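Local coordinates for fructosyl amine: oxygen oxidoreductase (Aspergillus fumigatus, PDB 3DJE), which oxidises the fructosyl-amine linkage of Amadori products with a bound FAD and molecular oxygen, so removing the sugar from glycated amines, at residues V239-K244 with I275-E280; T303-E308 with R327-A332; L346-P351 with K388-I393. One frame throughout, in Å; residues are numbered along the deposited sequence.

Contact 1. Residues V239-K244 with I275-E280; sequences VHIALK and IKICDE. With FSA (1-S-(carboxymethyl)-1-thio-beta-D-fructopyranose), chain D.
V239 and I277 pair across two antiparallel strands, each amide bonding the other's carbonyl; V239 N reaches I277 O at 3.0 Å. I241 and I275 form the next hydrogen-bonded pair, where I275 N lies 2.8 Å from I241 O. H240 and K276 sit between them as the non-hydrogen-bonded pair, and their alpha carbons add CH...O contacts to I275 O and V239 O. On the face that carries the aliphatic residues, I241 CD1 meets I277 CD1 at 3.7 Å; in I277, chi1 of -54° puts CG1 beside the backbone N and chi2 of 128°, away from a staggered value, swings CD1 toward I241. Further along, L243 CD1 touches I275 CD1 at 3.8 Å, and helix 307-320 lies over I241 and I277. On the face that carries H240 and K276, the lysine's CB and CG lie beside the CD2-NE2 side of the imidazole, with H240 CD2 3.8 Å from K276 CG. Their polar ends part company, H240 ND1 bonding E274 while the lysine chain, bent at chi3, carries NZ to D50 and N52, close to the FAD. Past the paired region the same strand delivers E280 to the bound FSA, whose O3 donates to OE1 at 2.5 Å and O4 to OE2 at 2.7 Å. One carboxylate thus grips two adjacent sugar hydroxyls, consistent with recognition of the fructosyl part of a substrate.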
loop_
_atom_site.group_PDB
_atom_site.type_symbol
_atom_site.label_atom_id
_atom_site.label_comp_id
_atom_site.label_asym_id
_atom_site.label_seq_id
_atom_site.Cartn_x
_atom_site.Cartn_y
_atom_site.Cartn_z
ATOM N N VAL A 239 2.120 14.074 -3.075
ATOM C CA VAL A 239 1.579 15.300 -3.667
ATOM C C VAL A 239 1.305 15.067 -5.152
ATOM O O VAL A 239 1.849 14.133 -5.739
ATOM C CB VAL A 239 2.548 16.528 -3.512
ATOM C CG1 VAL A 239 2.951 16.723 -2.063
ATOM C CG2 VAL A 239 3.780 16.390 -4.425
ATOM N N HIS A 240 0.462 15.915 -5.737
ATOM C CA HIS A 240 0.308 16.015 -7.191
ATOM C C HIS A 240 0.742 17.411 -7.660
ATOM O O HIS A 240 0.502 18.404 -6.967
ATOM C CB HIS A 240 -1.158 15.856 -7.588
ATOM C CG HIS A 240 -1.745 14.502 -7.302
ATOM N ND1 HIS A 240 -2.984 14.127 -7.777
ATOM C CD2 HIS A 240 -1.263 13.433 -6.620
ATOM C CE1 HIS A 240 -3.253 12.893 -7.375
ATOM N NE2 HIS A 240 -2.220 12.446 -6.683
ATOM N N ILE A 241 1.333 17.460 -8.846
ATOM C CA ILE A 241 1.535 18.708 -9.596
ATOM C C ILE A 241 0.764 18.620 -10.920
ATOM O O ILE A 241 0.938 17.664 -11.669
ATOM C CB ILE A 241 3.039 18.970 -9.836
ATOM C CG1 ILE A 241 3.693 19.348 -8.509
ATOM C CG2 ILE A 241 3.274 20.082 -10.902
ATOM C CD1 ILE A 241 5.213 19.429 -8.559
ATOM N N ALA A 242 -0.094 19.610 -11.187
ATOM C CA ALA A 242 -0.882 19.636 -12.428
ATOM C C ALA A 242 -0.121 20.292 -13.569
ATOM O O ALA A 242 0.231 21.478 -13.493
ATOM C CB ALA A 242 -2.213 20.350 -12.219
ATOM N N LEU A 243 0.130 19.525 -14.618
ATOM C CA LEU A 243 0.759 20.065 -15.820
ATOM C C LEU A 243 -0.270 20.828 -16.642
ATOM O O LEU A 243 -1.444 20.450 -16.684
ATOM C CB LEU A 243 1.369 18.940 -16.653
ATOM C CG LEU A 243 2.492 18.093 -16.047
ATOM C CD1 LEU A 243 2.840 16.962 -16.981
ATOM C CD2 LEU A 243 3.717 18.949 -15.760
ATOM N N LYS A 244 0.170 21.910 -17.284
ATOM C CA LYS A 244 -0.672 22.651 -18.218
ATOM C C LYS A 244 -0.993 21.767 -19.424
ATOM O O LYS A 244 -0.171 20.937 -19.805
ATOM C CB LYS A 244 0.042 23.927 -18.677
ATOM C CG LYS A 244 0.380 24.889 -17.547
ATOM C CD LYS A 244 0.958 26.196 -18.083
ATOM C CE LYS A 244 1.915 26.841 -17.082
ATOM N NZ LYS A 244 3.156 26.030 -16.873
ATOM N N ILE A 275 1.027 14.853 -12.070
ATOM C CA ILE A 275 2.135 13.955 -11.704
ATOM C C ILE A 275 2.090 13.740 -10.201
ATOM O O ILE A 275 2.123 14.702 -9.430
ATOM C CB ILE A 275 3.526 14.536 -12.095
ATOM C CG1 ILE A 275 3.646 14.646 -13.624
ATOM C CG2 ILE A 275 4.677 13.662 -11.530
ATOM C CD1 ILE A 275 4.881 15.469 -14.117
ATOM N N LYS A 276 2.008 12.477 -9.792
ATOM C CA LYS A 276 2.110 12.122 -8.391
ATOM C C LYS A 276 3.573 11.904 -7.998
ATOM O O LYS A 276 4.305 11.156 -8.660
ATOM C CB LYS A 276 1.294 10.862 -8.096
ATOM C CG LYS A 276 1.256 10.527 -6.604
ATOM C CD LYS A 276 0.738 9.140 -6.370
ATOM C CE LYS A 276 1.724 8.345 -5.559
ATOM N NZ LYS A 276 1.447 6.911 -5.773
ATOM N N ILE A 277 3.970 12.543 -6.899
ATOM C CA ILE A 277 5.346 12.485 -6.384
ATOM C C ILE A 277 5.330 12.121 -4.901
ATOM O O ILE A 277 4.549 12.682 -4.127
ATOM C CB ILE A 277 6.065 13.864 -6.526
ATOM C CG1 ILE A 277 6.010 14.359 -7.972
ATOM C CG2 ILE A 277 7.517 13.780 -6.053
ATOM C CD1 ILE A 277 5.477 15.754 -8.090
ATOM N N CYS A 278 6.197 11.187 -4.518
ATOM C CA CYS A 278 6.405 10.840 -3.114
ATOM C C CYS A 278 7.854 11.091 -2.724
ATOM O O CYS A 278 8.764 10.678 -3.442
ATOM C CB CYS A 278 6.104 9.371 -2.859
ATOM S SG CYS A 278 4.361 8.935 -3.053
ATOM N N ASP A 279 8.045 11.768 -1.592
ATOM C CA ASP A 279 9.355 11.855 -0.942
ATOM C C ASP A 279 9.591 10.590 -0.126
ATOM O O ASP A 279 8.781 10.253 0.729
ATOM C CB ASP A 279 9.451 13.102 -0.051
ATOM C CG ASP A 279 8.353 13.173 1.030
ATOM O OD1 ASP A 279 7.143 13.057 0.700
ATOM O OD2 ASP A 279 8.705 13.370 2.222
ATOM N N GLU A 280 10.693 9.890 -0.376
ATOM C CA GLU A 280 10.968 8.666 0.371
ATOM C C GLU A 280 11.588 8.943 1.748
ATOM O O GLU A 280 12.413 9.840 1.918
ATOM C CB GLU A 280 11.822 7.687 -0.463
ATOM C CG GLU A 280 12.102 6.311 0.180
ATOM C CD GLU A 280 10.858 5.436 0.454
ATOM O OE1 GLU A 280 9.754 5.747 -0.054
ATOM O OE2 GLU A 280 10.993 4.433 1.193
HETATM O OAB FSA D . 6.116 -1.791 -3.407
HETATM C CAL FSA D . 6.633 -0.965 -4.191
HETATM O OAA FSA D . 7.203 -1.321 -5.255
HETATM C CAH FSA D . 6.619 0.517 -3.877
HETATM S SAK FSA D . 5.951 0.864 -2.281
HETATM C C1 FSA D . 6.226 2.613 -2.358
HETATM C C2 FSA D . 6.258 3.226 -0.951
HETATM O O2 FSA D . 6.014 4.640 -1.035
HETATM C C3 FSA D . 7.612 2.990 -0.273
HETATM O O3 FSA D . 8.646 3.694 -0.977
HETATM C C4 FSA D . 7.588 3.371 1.210
HETATM O O4 FSA D . 8.813 2.951 1.834
HETATM C C5 FSA D . 6.418 2.712 1.949
HETATM O O5 FSA D . 6.620 1.302 2.078
HETATM C C6 FSA D . 5.122 3.003 1.206
HETATM O O6 FSA D . 5.243 2.567 -0.160
#

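Contact 2. Residues T303-E308 with R327-A332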
loop_
_atom_site.group_PDB
_atom_site.type_symbol
_atom_site.label_atom_id
_atom_site.label_comp_id
_atom_site.label_asym_id
_atom_site.label_seq_id
_atom_site.Cartn_x
_atom_site.Cartn_y
_atom_site.Cartn_z
ATOM N N THR A 303 -5.556 15.756 4.518
ATOM C CA THR A 303 -5.373 16.084 3.121
ATOM C C THR A 303 -4.340 17.228 2.990
ATOM O O THR A 303 -4.543 18.212 2.267
ATOM C CB THR A 303 -6.740 16.401 2.444
ATOM O OG1 THR A 303 -7.707 15.417 2.859
ATOM C CG2 THR A 303 -6.610 16.313 0.961
ATOM N N GLN A 304 -3.223 17.056 3.693
ATOM C CA GLN A 304 -2.071 17.950 3.625
ATOM C C GLN A 304 -0.862 17.078 3.936
ATOM O O GLN A 304 -1.001 15.928 4.350
ATOM C CB GLN A 304 -2.137 19.068 4.684
ATOM C CG GLN A 304 -3.318 20.055 4.597
ATOM C CD GLN A 304 -3.382 20.851 3.299
ATOM O OE1 GLN A 304 -2.433 20.882 2.510
ATOM N NE2 GLN A 304 -4.521 21.499 3.064
ATOM N N ILE A 305 0.331 17.621 3.734
ATOM C CA ILE A 305 1.536 16.951 4.206
ATOM C C ILE A 305 2.341 17.913 5.091
ATOM O O ILE A 305 2.159 19.120 4.973
ATOM C CB ILE A 305 2.401 16.411 3.043
ATOM C CG1 ILE A 305 2.852 17.537 2.101
ATOM C CG2 ILE A 305 1.622 15.334 2.264
ATOM C CD1 ILE A 305 3.919 17.103 1.118
ATOM N N PRO A 306 3.211 17.376 5.968
ATOM C CA PRO A 306 4.103 18.256 6.751
ATOM C C PRO A 306 4.958 19.133 5.847
ATOM O O PRO A 306 5.363 18.695 4.768
ATOM C CB PRO A 306 4.994 17.263 7.505
ATOM C CG PRO A 306 4.145 16.017 7.626
ATOM C CD PRO A 306 3.431 15.956 6.305
ATOM N N LYS A 307 5.255 20.358 6.286
ATOM C CA LYS A 307 6.098 21.244 5.491
ATOM C C LYS A 307 7.472 20.639 5.204
ATOM O O LYS A 307 8.015 20.842 4.121
ATOM C CB LYS A 307 6.211 22.628 6.143
ATOM C CG LYS A 307 4.937 23.462 6.005
ATOM C CD LYS A 307 4.946 24.341 4.759
ATOM C CE LYS A 307 5.606 25.693 5.039
ATOM N NZ LYS A 307 5.507 26.640 3.885
ATOM N N GLU A 308 8.018 19.880 6.154
ATOM C CA GLU A 308 9.309 19.223 5.947
ATOM C C GLU A 308 9.234 18.229 4.778
ATOM O O GLU A 308 10.206 18.079 4.020
ATOM C CB GLU A 308 9.815 18.558 7.228
ATOM C CG GLU A 308 8.907 17.473 7.781
ATOM C CD GLU A 308 9.592 16.574 8.788
ATOM O OE1 GLU A 308 10.853 16.585 8.863
ATOM O OE2 GLU A 308 8.863 15.852 9.501
ATOM N N ARG A 327 6.631 24.606 -8.701
ATOM C CA ARG A 327 5.201 24.568 -9.006
ATOM C C ARG A 327 4.355 24.333 -7.751
ATOM O O ARG A 327 4.714 23.513 -6.897
ATOM C CB ARG A 327 4.895 23.470 -10.030
ATOM C CG ARG A 327 5.585 23.622 -11.369
ATOM C CD ARG A 327 4.947 24.672 -12.251
ATOM N NE ARG A 327 5.542 24.626 -13.589
ATOM C CZ ARG A 327 5.047 23.953 -14.624
ATOM N NH1 ARG A 327 3.921 23.262 -14.510
ATOM N NH2 ARG A 327 5.682 23.979 -15.786
ATOM N N PRO A 328 3.219 25.047 -7.637
ATOM C CA PRO A 328 2.328 24.756 -6.519
ATOM C C PRO A 328 1.773 23.341 -6.637
ATOM O O PRO A 328 1.568 22.848 -7.754
ATOM C CB PRO A 328 1.194 25.771 -6.699
ATOM C CG PRO A 328 1.218 26.124 -8.142
ATOM C CD PRO A 328 2.689 26.125 -8.493
ATOM N N PHE A 329 1.554 22.698 -5.495
ATOM C CA PHE A 329 0.888 21.387 -5.471
ATOM C C PHE A 329 -0.609 21.545 -5.715
ATOM O O PHE A 329 -1.228 22.486 -5.208
ATOM C CB PHE A 329 1.102 20.692 -4.129
ATOM C CG PHE A 329 2.545 20.486 -3.759
ATOM C CD1 PHE A 329 3.522 20.270 -4.733
ATOM C CD2 PHE A 329 2.921 20.458 -2.417
ATOM C CE1 PHE A 329 4.856 20.061 -4.376
ATOM C CE2 PHE A 329 4.249 20.239 -2.048
ATOM C CZ PHE A 329 5.220 20.045 -3.026
ATOM N N SER A 330 -1.191 20.619 -6.476
ATOM C CA SER A 330 -2.637 20.647 -6.731
ATOM C C SER A 330 -3.401 19.751 -5.750
ATOM O O SER A 330 -4.626 19.858 -5.629
ATOM C CB SER A 330 -2.936 20.199 -8.154
ATOM O OG SER A 330 -2.429 18.893 -8.352
ATOM N N PHE A 331 -2.672 18.853 -5.081
ATOM C CA PHE A 331 -3.241 17.911 -4.119
ATOM C C PHE A 331 -2.108 17.396 -3.237
ATOM O O PHE A 331 -0.970 17.273 -3.694
ATOM C CB PHE A 331 -3.933 16.745 -4.852
ATOM C CG PHE A 331 -4.530 15.705 -3.923
ATOM C CD1 PHE A 331 -5.656 15.997 -3.166
ATOM C CD2 PHE A 331 -3.953 14.437 -3.812
ATOM C CE1 PHE A 331 -6.218 15.043 -2.290
ATOM C CE2 PHE A 331 -4.492 13.485 -2.948
ATOM C CZ PHE A 331 -5.624 13.784 -2.185
ATOM N N ALA A 332 -2.432 17.107 -1.981
ATOM C CA ALA A 332 -1.483 16.507 -1.039
ATOM C C ALA A 332 -2.212 15.729 0.037
ATOM O O ALA A 332 -3.270 16.157 0.520
ATOM C CB ALA A 332 -0.607 17.587 -0.391
HETATM O O HOH W 1 -4.615 18.645 -0.727
#
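T303 meets F331 through its methyl group, and the side chain can be followed outward from CB. From there CG2 runs anti to the backbone N, which brings it 3.5 Å from F331 CE1; threonine and phenylalanine side chains cross at about a right angle, and the methyl reaches the ring obliquely. The F331 ring also meets H240 edge-to-face. No direct hydrogen bond joins the two segments. Instead a water lies between the backbones, accepting from A332 N at 3.0 Å; T303 O is 3.0 Å from the same water, which probably donates to it. Two residues on, I305 turns toward the other segment and adds a second apolar part to the contact. Its CG2 touches A332 CB at 4.1 Å, while CG1, flanked by both backbone neighbours of CA (chi1 60°), sends CD1 to within 4.5 Å of F329 CE2. V239 of the neighbouring strand 232-242 packs against both I305 and F329, and R314 makes a cation-pi contact with the F329 ring. Q304 directs its CB away from the other segment, and its amide is bonded to T428 and V430. P306 then takes the N-cap position of helix 307-320. The loop leading into that helix thus packs beside strand 331-339, which pairs with 232-242 in the large mixed sheet, away from the Rossmann-like part of this FAD oxidoreductase fold.

Contact 3. Residues L346-P351 with K388-I393; sequences LIDRHP and KIHELI
H390 and D348 are brought together by matching first torsions: each CG stands anti to its own backbone N (chi1 177° for H390, -159° for D348), and this brings H390 CE1 to the carboxylate, nearly equidistant from D348 OD1 at 3.3 Å and OD2 at 3.4 Å. OD1 lies at the ring edge and near its plane, while the carboxylate and ring planes stand 76° apart. A water, also at the ring edge, lies 2.7 Å from H390 ND1 and donates to I347 O at 2.8 Å, which ties the histidine to the strand backbone as well. D348 OD2 has its own partner, the backbone N of W395, just beyond the helix; OD1 takes a weak bond from R349 N. The direct backbone link is I347 N to I393 O, 3.0 Å long. Thus the last residue of helix 387-393 offers its carbonyl to strand 346-347, an outermost strand of the six-stranded mixed sheet in the Rossmann-like FAD-binding part of the fold; in the sheet this strand pairs antiparallel with 356-360. L346 CA adds a CH...O contact to the same carbonyl oxygen. Beside this bond I393 packs on I347: its CG1 lies 3.5 Å from I347 O, and CD1 reaches I347 CB at 3.9 Å. Helix 373-382 lies against both isoleucines, L376 touching each of them, and I347 is also close to W17 of the FAD site.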
loop_
_atom_site.group_PDB
_atom_site.type_symbol
_atom_site.label_atom_id
_atom_site.label_comp_id
_atom_site.label_asym_id
_atom_site.label_seq_id
_atom_site.Cartn_x
_atom_site.Cartn_y
_atom_site.Cartn_z
ATOM N N LEU A 346 0.519 -10.531 7.318
ATOM C CA LEU A 346 -0.139 -11.214 8.425
ATOM C C LEU A 346 -1.515 -11.667 7.930
ATOM O O LEU A 346 -2.491 -10.902 7.931
ATOM C CB LEU A 346 -0.258 -10.291 9.653
ATOM C CG LEU A 346 -0.970 -10.863 10.879
ATOM C CD1 LEU A 346 -0.528 -12.299 11.230
ATOM C CD2 LEU A 346 -0.739 -9.899 12.033
ATOM N N ILE A 347 -1.558 -12.914 7.458
ATOM C CA ILE A 347 -2.752 -13.505 6.863
ATOM C C ILE A 347 -2.894 -14.882 7.480
ATOM O O ILE A 347 -2.071 -15.770 7.228
ATOM C CB ILE A 347 -2.636 -13.591 5.307
ATOM C CG1 ILE A 347 -2.577 -12.175 4.702
ATOM C CG2 ILE A 347 -3.770 -14.436 4.712
ATOM C CD1 ILE A 347 -2.020 -12.123 3.271
ATOM N N ASP A 348 -3.894 -15.042 8.343
ATOM C CA ASP A 348 -4.052 -16.270 9.107
ATOM C C ASP A 348 -5.401 -16.245 9.796
ATOM O O ASP A 348 -6.034 -15.195 9.921
ATOM C CB ASP A 348 -2.948 -16.356 10.165
ATOM C CG ASP A 348 -2.689 -17.794 10.678
ATOM O OD1 ASP A 348 -3.346 -18.781 10.262
ATOM O OD2 ASP A 348 -1.785 -17.932 11.531
ATOM N N ARG A 349 -5.847 -17.416 10.227
ATOM C CA ARG A 349 -6.901 -17.488 11.225
ATOM C C ARG A 349 -6.305 -17.049 12.551
ATOM O O ARG A 349 -5.119 -17.297 12.818
ATOM C CB ARG A 349 -7.394 -18.921 11.359
ATOM C CG ARG A 349 -7.550 -19.588 10.025
ATOM C CD ARG A 349 -8.945 -19.948 9.721
ATOM N NE ARG A 349 -9.131 -21.387 9.832
ATOM C CZ ARG A 349 -9.471 -22.010 10.956
ATOM N NH1 ARG A 349 -9.664 -21.316 12.072
ATOM N NH2 ARG A 349 -9.625 -23.331 10.965
ATOM N N HIS A 350 -7.118 -16.405 13.383
ATOM C CA HIS A 350 -6.688 -16.079 14.735
ATOM C C HIS A 350 -6.519 -17.396 15.537
ATOM O O HIS A 350 -7.344 -18.299 15.413
ATOM C CB HIS A 350 -7.694 -15.151 15.410
ATOM C CG HIS A 350 -7.175 -14.543 16.669
ATOM N ND1 HIS A 350 -7.207 -15.203 17.882
ATOM C CD2 HIS A 350 -6.577 -13.351 16.898
ATOM C CE1 HIS A 350 -6.670 -14.428 18.810
ATOM N NE2 HIS A 350 -6.275 -13.302 18.237
ATOM N N PRO A 351 -5.434 -17.511 16.331
ATOM C CA PRO A 351 -5.142 -18.753 17.072
ATOM C C PRO A 351 -6.172 -19.150 18.131
ATOM O O PRO A 351 -6.292 -20.347 18.456
ATOM C CB PRO A 351 -3.797 -18.456 17.739
ATOM C CG PRO A 351 -3.696 -16.978 17.796
ATOM C CD PRO A 351 -4.387 -16.496 16.548
ATOM N N LYS A 388 4.557 -23.981 3.467
ATOM C CA LYS A 388 5.673 -23.100 3.144
ATOM C C LYS A 388 5.297 -21.619 3.264
ATOM O O LYS A 388 6.038 -20.825 3.846
ATOM C CB LYS A 388 6.188 -23.412 1.731
ATOM C CG LYS A 388 7.298 -22.499 1.235
ATOM C CD LYS A 388 7.618 -22.764 -0.238
ATOM C CE LYS A 388 8.916 -22.072 -0.670
ATOM N NZ LYS A 388 10.129 -22.607 0.043
ATOM N N ILE A 389 4.136 -21.266 2.721
ATOM C CA ILE A 389 3.674 -19.874 2.727
ATOM C C ILE A 389 3.165 -19.517 4.122
ATOM O O ILE A 389 3.517 -18.470 4.680
ATOM C CB ILE A 389 2.592 -19.642 1.652
ATOM C CG1 ILE A 389 3.186 -19.879 0.257
ATOM C CG2 ILE A 389 1.984 -18.222 1.770
ATOM C CD1 ILE A 389 2.166 -19.863 -0.851
ATOM N N HIS A 390 2.377 -20.421 4.693
ATOM C CA HIS A 390 1.834 -20.214 6.031
ATOM C C HIS A 390 2.905 -19.848 7.053
ATOM O O HIS A 390 2.708 -18.950 7.868
ATOM C CB HIS A 390 1.071 -21.443 6.504
ATOM C CG HIS A 390 0.551 -21.312 7.898
ATOM N ND1 HIS A 390 -0.426 -20.404 8.243
ATOM C CD2 HIS A 390 0.895 -21.951 9.042
ATOM C CE1 HIS A 390 -0.685 -20.510 9.536
ATOM N NE2 HIS A 390 0.111 -21.433 10.047
ATOM N N GLU A 391 4.039 -20.540 7.009
ATOM C CA GLU A 391 5.107 -20.313 7.984
ATOM C C GLU A 391 5.577 -18.857 8.025
ATOM O O GLU A 391 5.946 -18.339 9.096
ATOM C CB GLU A 391 6.279 -21.266 7.707
ATOM C CG GLU A 391 7.191 -21.521 8.901
ATOM C CD GLU A 391 6.438 -21.853 10.194
ATOM O OE1 GLU A 391 5.455 -22.641 10.168
ATOM O OE2 GLU A 391 6.847 -21.314 11.248
ATOM N N LEU A 392 5.542 -18.183 6.877
ATOM C CA LEU A 392 5.985 -16.800 6.801
ATOM C C LEU A 392 4.913 -15.781 7.204
ATOM O O LEU A 392 5.238 -14.764 7.816
ATOM C CB LEU A 392 6.505 -16.463 5.397
ATOM C CG LEU A 392 7.273 -15.142 5.279
ATOM C CD1 LEU A 392 8.552 -15.170 6.136
ATOM C CD2 LEU A 392 7.611 -14.815 3.822
ATOM N N ILE A 393 3.655 -16.060 6.869
ATOM C CA ILE A 393 2.577 -15.068 7.033
ATOM C C ILE A 393 1.670 -15.332 8.244
ATOM O O ILE A 393 0.707 -14.587 8.487
ATOM C CB ILE A 393 1.685 -14.978 5.768
ATOM C CG1 ILE A 393 0.939 -16.305 5.558
ATOM C CG2 ILE A 393 2.534 -14.554 4.557
ATOM C CD1 ILE A 393 -0.011 -16.364 4.361
HETATM O O HOH W 2 -1.754 -18.545 6.760
#

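Overall arrangement
Following the chain from the N terminus, the three contacts come in series, none nested in or crossing another. Contact 1 closes a loop of 30 residues, containing helix 248-251 and strands 256-259 and 263-265, between strands 232-242 and 274-289. Contact 2 closes the next, 18 residues that include most of helix 307-320. These two touch: strand 232-242 lies between 274-289 and 331-339, and H240 probably bonds through its backbone to S330 and F331. Contact 3 lies across the chain's centre, about 37 Å from contact 1 between centres, and closes 36 residues around strand 356-360 and helix 373-382. It ties helix 387-393 to the other, six-stranded sheet.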